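Possible substrate binding protein of ABC transporter system (Rhodopseudomonas palustris, PDB 3N0X) probably binds a branched-chain amino acid or a similar small ligand and delivers it to an ABC transporter for uptake. Local coordinates at residues I50-Q55 with L65-Q70; T122-S127 with A253-Y258; E267-E272 with G287-A292. All blocks are in the same frame, centred on the assembly; numbering follows the deposited sequence. Where two conformers were deposited one is given.

Contact 1: residues I50-Q55 with L65-Q70; sequences ITKDDQ and LAEAYQ
K52 rises from the face of the sheet at strand 45-53 to E67 and A68 on helix 58-70, and its aliphatic chain spans most of the gap between the two elements. CB points at the helix but meets none of its atoms. CG lies anti to the carbonyl carbon (chi1 -61°), and the chain bends at chi2 and then runs on extended toward the helix. CD comes within 4.0 Å of E67 OE1. CE is the atom that touches A68, 4.1 Å from A68 N and 4.3 Å from A68 CB. The chain ends in a salt bridge, with K52 NZ donating to E67 OE1 at 2.8 Å. The ammonium meets that oxygen on its anti side, 27° out of the carboxylate plane. E67 comes to the meeting point with CG anti to its backbone N (chi1 -175°), and the two side chains cross at about a right angle. A68, buried where helix 58-70 faces the sheet, is met by this last methylene of K52 and touches A8 of strand 5-11 as well. Beyond the strand the chain turns: D53 OD1 accepts from Q55 N at 2.9 Å in an Asx turn, and D54 ties the turn to S61 and T80. The geometry is that of the strand-helix half of a beta-alpha-beta crossover, since strand 76-79 follows in the same sheet, parallel to 45-53 with strand 5-11 between them. K52 NZ forms a second salt bridge, with D72 just past the helix. One ammonium is thus shared by two carboxylates, which should favour its charged form, while solvent around the exposed E67 probably screens that half of the pairing.

Contact 2: residues T122-S127 with A253-Y258; sequences TGRNSS and ATYYYY
Y255 OH lies 2.6 Å from a water that in turn donates a weak bond to T122 O at 2.9 Å, so the phenol reaches the backbone of 122-127 through one solvent molecule. T122 O has a second partner in Q337 NE2. Further along the ring, R124 lays its aliphatic part against Y255: R124 CD is 3.6 Å from Y255 CD1, approaching obliquely, with CB and CG a little farther from the same carbon. A chi1 of 91°, well off a staggered value, and a bend at chi2 carry the chain obliquely across the tyrosine. The guanidinium plane ends up 25° from the ring plane, with Y255 CB over one of its faces. R124 NE makes a salt bridge with D129, and NH1 holds a glycerol, probably from the crystallisation liquor but consistent with a pocket here. N125 caps helix 126-137 through Q128 N. Both segments probably belong to the crossings between the two lobes, consistent with the hinge of a periplasmic binding protein: 122-127 leads from strand 119-121 into helix 126-137, while residues 253-258 return from strand 251-254, and Q337 of strand 335-345 and F283 of helix 283-302 pack against R124.

Contact 3: residues E267-E272 with G287-A292; sequences EWLVTE and GGFSAA
F289 turns one side of its ring, CD2 and CE2, to L269 and W268 of helix 264-277, and the leucine end is packed more fully than the tryptophan end. On the buried side L269 CD1 lies 3.9 Å from F289 CD2, with L269 CD2 and CB only slightly farther from the ring. The leucine meets the ring obliquely, and the two side chains slide past each other in opposite directions. CG anti to the backbone N in both (chi1 172° for L269, -161° for F289) sends each side chain toward the other helix across the 8.8 Å between L269 CA and F289 CA. P322 touches both residues, and I265 adds to the cover of F289. The partly exposed side belongs to W268. Its indole meets the phenyl edge to edge: W268 CZ3 is 3.8 Å from F289 CE2, each atom near the plane of the other ring, so these two rings do not stack face to face. One indole face instead receives E272 CB from the next turn of its own helix, 4.2 Å above the plane and offset toward the rim. The contact is thus wholly apolar, a helix-helix seam made by side chains while the backbones stay apart. Helices 264-277 and 283-302 are consecutive in the chain, and helix 18-35 lies against them, with M30 touching L269 and E272, Y34 meeting the W268 ring, and L28 packing on A292.

From the N terminus, contact 1 comes first and closes a short strand-helix loop of nine residues within the first lobe. Contact 2 closes the longest loop: between 122-127 and 253-258 the chain builds the four-stranded parallel sheet of the second lobe before returning. Contact 3 then joins two successive helices, 264-277 and 283-302, back beside the first lobe. The three follow in series, none nested in or crossing another. Contact 1 stands apart, its nearest atoms about 13 Å from contact 2 and about 11 Å from contact 3. Contacts 2 and 3 touch, Y255 OH packing on G287 CA at 3.2 Å, which sets the probable interlobe crossings directly against helix 283-302.

Contact 1: residues I50-Q55 with L65-Q70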
# COMPACT_ATOMS: atom_id res chain seq x y z
N ILE A 50 8.59 14.89 -15.53
CA ILE A 50 8.78 14.12 -16.76
C ILE A 50 8.14 12.76 -16.52
O ILE A 50 8.60 12.08 -15.60
CB ILE A 50 10.30 13.88 -16.99
CG1 ILE A 50 11.04 15.21 -17.13
CG2 ILE A 50 10.55 13.01 -18.23
CD1 ILE A 50 10.32 16.16 -18.03
N THR A 51 7.16 12.35 -17.31
CA THR A 51 6.54 11.03 -17.16
C THR A 51 7.06 10.03 -18.21
O THR A 51 7.33 10.40 -19.36
CB THR A 51 5.01 11.09 -17.22
OG1 THR A 51 4.59 11.53 -18.51
CG2 THR A 51 4.45 12.05 -16.16
N LYS A 52 7.23 8.78 -17.79
CA LYS A 52 7.77 7.72 -18.63
C LYS A 52 6.86 6.51 -18.44
O LYS A 52 6.82 5.90 -17.37
CB LYS A 52 9.19 7.32 -18.20
CG LYS A 52 10.27 8.40 -18.25
CD LYS A 52 10.86 8.43 -19.66
CE LYS A 52 11.95 9.46 -19.75
NZ LYS A 52 12.04 9.99 -21.13
N ASP A 53 6.14 6.14 -19.49
CA ASP A 53 5.31 4.96 -19.48
C ASP A 53 6.16 3.71 -19.67
O ASP A 53 6.86 3.58 -20.69
CB ASP A 53 4.30 5.11 -20.61
CG ASP A 53 3.39 3.91 -20.79
OD1 ASP A 53 3.26 3.01 -19.92
OD2 ASP A 53 2.75 3.93 -21.86
N ASP A 54 6.13 2.80 -18.70
CA ASP A 54 6.86 1.54 -18.82
C ASP A 54 6.02 0.35 -19.25
O ASP A 54 6.54 -0.75 -19.38
CB ASP A 54 7.67 1.22 -17.54
CG ASP A 54 6.80 0.92 -16.32
OD1 ASP A 54 5.59 0.68 -16.46
OD2 ASP A 54 7.38 0.88 -15.22
N GLN A 55 4.73 0.56 -19.48
CA GLN A 55 3.79 -0.48 -19.88
C GLN A 55 3.74 -1.66 -18.92
O GLN A 55 3.28 -2.72 -19.28
CB GLN A 55 4.09 -0.95 -21.31
CG GLN A 55 4.18 0.19 -22.31
CD GLN A 55 4.42 -0.28 -23.72
OE1 GLN A 55 3.94 -1.33 -24.12
NE2 GLN A 55 5.19 0.50 -24.47
N LEU A 65 13.82 4.35 -16.96
CA LEU A 65 14.41 4.98 -15.79
C LEU A 65 15.83 5.47 -16.08
O LEU A 65 16.22 6.55 -15.66
CB LEU A 65 14.40 4.05 -14.57
CG LEU A 65 15.00 4.61 -13.28
CD1 LEU A 65 14.29 5.92 -12.86
CD2 LEU A 65 14.98 3.58 -12.13
N ALA A 66 16.61 4.64 -16.77
CA ALA A 66 17.93 5.04 -17.19
C ALA A 66 17.86 6.29 -18.06
O ALA A 66 18.61 7.25 -17.88
CB ALA A 66 18.64 3.90 -17.94
N GLU A 67 16.93 6.29 -19.01
CA GLU A 67 16.73 7.45 -19.86
C GLU A 67 16.38 8.71 -19.05
O GLU A 67 16.84 9.82 -19.33
CB GLU A 67 15.64 7.17 -20.89
CG GLU A 67 15.47 8.30 -21.89
CD GLU A 67 14.51 7.95 -23.02
OE1 GLU A 67 13.28 8.06 -22.81
OE2 GLU A 67 14.99 7.59 -24.12
N ALA A 68 15.56 8.53 -18.02
CA ALA A 68 15.19 9.65 -17.16
C ALA A 68 16.38 10.27 -16.48
O ALA A 68 16.51 11.49 -16.44
CB ALA A 68 14.15 9.21 -16.12
N TYR A 69 17.24 9.44 -15.90
CA TYR A 69 18.41 9.92 -15.22
C TYR A 69 19.48 10.48 -16.15
O TYR A 69 20.16 11.45 -15.82
CB TYR A 69 19.02 8.79 -14.41
CG TYR A 69 18.22 8.33 -13.19
CD1 TYR A 69 17.55 9.24 -12.34
CD2 TYR A 69 18.21 6.98 -12.84
CE1 TYR A 69 16.88 8.78 -11.22
CE2 TYR A 69 17.55 6.52 -11.75
CZ TYR A 69 16.88 7.41 -10.93
OH TYR A 69 16.23 6.91 -9.82
N GLN A 70 19.66 9.83 -17.29
CA GLN A 70 20.79 10.15 -18.18
C GLN A 70 20.55 11.12 -19.33
O GLN A 70 21.48 11.80 -19.75
CB GLN A 70 21.26 8.88 -18.88
CG GLN A 70 21.91 7.90 -17.89
CD GLN A 70 22.07 6.50 -18.44
OE1 GLN A 70 21.91 6.27 -19.63
NE2 GLN A 70 22.39 5.55 -17.56

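Contact 2: residues T122-S127 with A253-Y258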
# COMPACT_ATOMS: atom_id res chain seq x y z
N THR A 122 7.69 5.23 -0.42
CA THR A 122 6.51 5.82 0.21
C THR A 122 5.30 4.85 0.24
O THR A 122 4.50 4.93 1.17
CB THR A 122 6.11 7.13 -0.46
OG1 THR A 122 5.94 6.93 -1.87
CG2 THR A 122 7.14 8.19 -0.22
N GLY A 123 5.18 4.00 -0.78
CA GLY A 123 4.11 3.02 -0.81
C GLY A 123 4.20 2.12 0.40
O GLY A 123 5.28 1.92 0.97
N ARG A 124 3.07 1.62 0.88
CA ARG A 124 3.16 0.60 1.93
C ARG A 124 3.67 -0.69 1.30
O ARG A 124 3.48 -0.95 0.12
CB ARG A 124 1.86 0.40 2.71
CG ARG A 124 0.89 -0.64 2.19
CD ARG A 124 0.33 -0.30 0.82
NE ARG A 124 -0.66 -1.27 0.38
CZ ARG A 124 -1.20 -1.37 -0.83
NH1 ARG A 124 -0.94 -0.47 -1.80
NH2 ARG A 124 -2.03 -2.38 -1.10
N ASN A 125 4.31 -1.51 2.10
CA ASN A 125 4.72 -2.83 1.64
C ASN A 125 3.73 -3.90 2.08
O ASN A 125 2.84 -3.66 2.90
CB ASN A 125 6.19 -3.17 2.01
CG ASN A 125 6.45 -3.30 3.48
OD1 ASN A 125 5.63 -3.84 4.23
ND2 ASN A 125 7.61 -2.81 3.92
N SER A 126 3.83 -5.09 1.46
CA SER A 126 2.87 -6.17 1.73
C SER A 126 2.91 -6.63 3.19
O SER A 126 1.89 -7.01 3.75
CB SER A 126 3.10 -7.32 0.77
OG SER A 126 2.72 -6.94 -0.54
N SER A 127 4.08 -6.55 3.82
CA SER A 127 4.15 -6.80 5.28
C SER A 127 3.32 -5.81 6.09
O SER A 127 2.64 -6.22 7.05
CB SER A 127 5.59 -6.88 5.80
OG SER A 127 6.17 -8.11 5.40
N ALA A 253 -7.99 -4.30 8.00
CA ALA A 253 -7.23 -3.08 7.89
C ALA A 253 -6.94 -2.72 6.47
O ALA A 253 -6.85 -3.58 5.61
CB ALA A 253 -5.90 -3.20 8.67
N THR A 254 -6.83 -1.41 6.23
CA THR A 254 -6.57 -0.85 4.91
C THR A 254 -5.49 0.22 4.91
O THR A 254 -5.25 0.93 5.90
CB THR A 254 -7.89 -0.29 4.28
OG1 THR A 254 -7.68 -0.09 2.86
CG2 THR A 254 -8.39 0.99 5.00
N TYR A 255 -4.85 0.35 3.76
CA TYR A 255 -3.86 1.40 3.52
C TYR A 255 -4.51 2.80 3.49
O TYR A 255 -3.91 3.79 3.90
CB TYR A 255 -3.17 1.11 2.16
CG TYR A 255 -2.40 2.25 1.51
CD1 TYR A 255 -1.17 2.70 1.99
CD2 TYR A 255 -2.90 2.85 0.39
CE1 TYR A 255 -0.47 3.73 1.37
CE2 TYR A 255 -2.25 3.92 -0.19
CZ TYR A 255 -1.01 4.33 0.27
OH TYR A 255 -0.34 5.36 -0.37
N TYR A 256 -5.71 2.88 2.95
CA TYR A 256 -6.39 4.14 2.72
C TYR A 256 -7.87 3.93 2.41
O TYR A 256 -8.26 2.94 1.82
CB TYR A 256 -5.75 4.89 1.54
CG TYR A 256 -6.29 6.31 1.30
CD1 TYR A 256 -5.90 7.40 2.09
CD2 TYR A 256 -7.15 6.57 0.23
CE1 TYR A 256 -6.37 8.68 1.82
CE2 TYR A 256 -7.62 7.83 -0.04
CZ TYR A 256 -7.25 8.88 0.79
OH TYR A 256 -7.74 10.14 0.49
N TYR A 257 -8.68 4.89 2.84
CA TYR A 257 -10.07 5.07 2.37
C TYR A 257 -10.30 6.56 2.51
O TYR A 257 -10.00 7.12 3.56
CB TYR A 257 -11.09 4.23 3.16
CG TYR A 257 -12.50 4.43 2.69
CD1 TYR A 257 -12.94 3.80 1.54
CD2 TYR A 257 -13.37 5.25 3.36
CE1 TYR A 257 -14.23 3.99 1.08
CE2 TYR A 257 -14.66 5.44 2.94
CZ TYR A 257 -15.09 4.83 1.79
OH TYR A 257 -16.37 5.06 1.36
N TYR A 258 -10.79 7.21 1.46
CA TYR A 258 -10.82 8.67 1.41
C TYR A 258 -11.44 9.35 2.62
O TYR A 258 -10.98 10.41 3.03
CB TYR A 258 -11.49 9.17 0.12
CG TYR A 258 -12.95 8.80 -0.06
CD1 TYR A 258 -13.33 7.56 -0.56
CD2 TYR A 258 -13.95 9.72 0.25
CE1 TYR A 258 -14.69 7.24 -0.74
CE2 TYR A 258 -15.30 9.40 0.07
CZ TYR A 258 -15.66 8.16 -0.42
OH TYR A 258 -17.02 7.85 -0.56
O HOH W 1 2.16 5.89 -0.27

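Contact 3: residues E267-E272 with G287-A292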
# COMPACT_ATOMS: atom_id res chain seq x y z
N GLU A 267 -8.16 16.55 3.74
CA GLU A 267 -9.35 17.39 3.56
C GLU A 267 -9.31 18.12 2.23
O GLU A 267 -10.27 18.07 1.46
CB GLU A 267 -9.50 18.36 4.75
CG GLU A 267 -10.51 19.49 4.60
CD GLU A 267 -11.94 19.09 4.80
OE1 GLU A 267 -12.22 17.91 5.13
OE2 GLU A 267 -12.80 20.00 4.62
N TRP A 268 -8.19 18.76 1.95
CA TRP A 268 -8.00 19.47 0.68
C TRP A 268 -8.06 18.50 -0.51
O TRP A 268 -8.75 18.72 -1.50
CB TRP A 268 -6.68 20.27 0.70
CG TRP A 268 -6.48 21.03 -0.56
CD1 TRP A 268 -7.04 22.25 -0.88
CD2 TRP A 268 -5.69 20.65 -1.69
NE1 TRP A 268 -6.66 22.63 -2.14
CE2 TRP A 268 -5.82 21.67 -2.66
CE3 TRP A 268 -4.91 19.54 -1.98
CZ2 TRP A 268 -5.19 21.60 -3.90
CZ3 TRP A 268 -4.28 19.48 -3.22
CH2 TRP A 268 -4.41 20.51 -4.16
N LEU A 269 -7.34 17.40 -0.38
CA LEU A 269 -7.27 16.42 -1.46
C LEU A 269 -8.65 15.89 -1.82
O LEU A 269 -9.01 15.87 -3.00
CB LEU A 269 -6.34 15.29 -1.07
CG LEU A 269 -6.35 14.11 -2.09
CD1 LEU A 269 -5.88 14.50 -3.48
CD2 LEU A 269 -5.46 12.99 -1.52
N VAL A 270 -9.41 15.49 -0.81
CA VAL A 270 -10.74 14.94 -1.03
C VAL A 270 -11.66 15.99 -1.67
O VAL A 270 -12.34 15.74 -2.67
CB VAL A 270 -11.34 14.31 0.24
CG1 VAL A 270 -12.83 13.96 -0.06
CG2 VAL A 270 -10.55 13.07 0.65
N THR A 271 -11.68 17.19 -1.11
CA THR A 271 -12.57 18.22 -1.61
C THR A 271 -12.24 18.64 -3.04
O THR A 271 -13.12 18.72 -3.92
CB THR A 271 -12.52 19.42 -0.69
OG1 THR A 271 -13.00 19.02 0.60
CG2 THR A 271 -13.39 20.56 -1.22
N GLU A 272 -10.95 18.84 -3.30
CA GLU A 272 -10.55 19.30 -4.61
C GLU A 272 -10.65 18.21 -5.66
O GLU A 272 -10.96 18.47 -6.81
CB GLU A 272 -9.13 19.87 -4.53
CG GLU A 272 -8.78 20.73 -5.69
CD GLU A 272 -9.69 21.95 -5.89
OE1 GLU A 272 -10.06 22.63 -4.90
OE2 GLU A 272 -10.02 22.22 -7.05
N GLY A 287 -1.06 7.82 -2.55
CA GLY A 287 0.35 7.50 -2.63
C GLY A 287 1.18 8.42 -3.51
O GLY A 287 2.30 8.80 -3.15
N GLY A 288 0.62 8.85 -4.63
CA GLY A 288 1.33 9.80 -5.48
C GLY A 288 1.54 11.11 -4.77
O GLY A 288 2.58 11.73 -4.88
N PHE A 289 0.53 11.52 -4.02
CA PHE A 289 0.59 12.75 -3.21
C PHE A 289 1.67 12.61 -2.16
O PHE A 289 2.46 13.52 -1.91
CB PHE A 289 -0.80 13.00 -2.59
CG PHE A 289 -1.07 14.40 -2.11
CD1 PHE A 289 -0.33 14.98 -1.11
CD2 PHE A 289 -2.16 15.10 -2.61
CE1 PHE A 289 -0.64 16.29 -0.62
CE2 PHE A 289 -2.50 16.35 -2.16
CZ PHE A 289 -1.74 16.93 -1.15
N SER A 290 1.71 11.45 -1.50
CA SER A 290 2.72 11.19 -0.49
C SER A 290 4.13 11.27 -1.06
O SER A 290 5.04 11.83 -0.42
CB SER A 290 2.48 9.83 0.17
OG SER A 290 1.18 9.82 0.76
N ALA A 291 4.34 10.69 -2.25
CA ALA A 291 5.63 10.80 -2.91
C ALA A 291 6.00 12.26 -3.22
O ALA A 291 7.19 12.64 -3.04
CB ALA A 291 5.67 9.95 -4.17
N ALA A 292 5.04 13.06 -3.65
CA ALA A 292 5.28 14.46 -3.92
C ALA A 292 5.80 15.13 -2.67
O ALA A 292 6.74 15.94 -2.70
CB ALA A 292 3.96 15.16 -4.43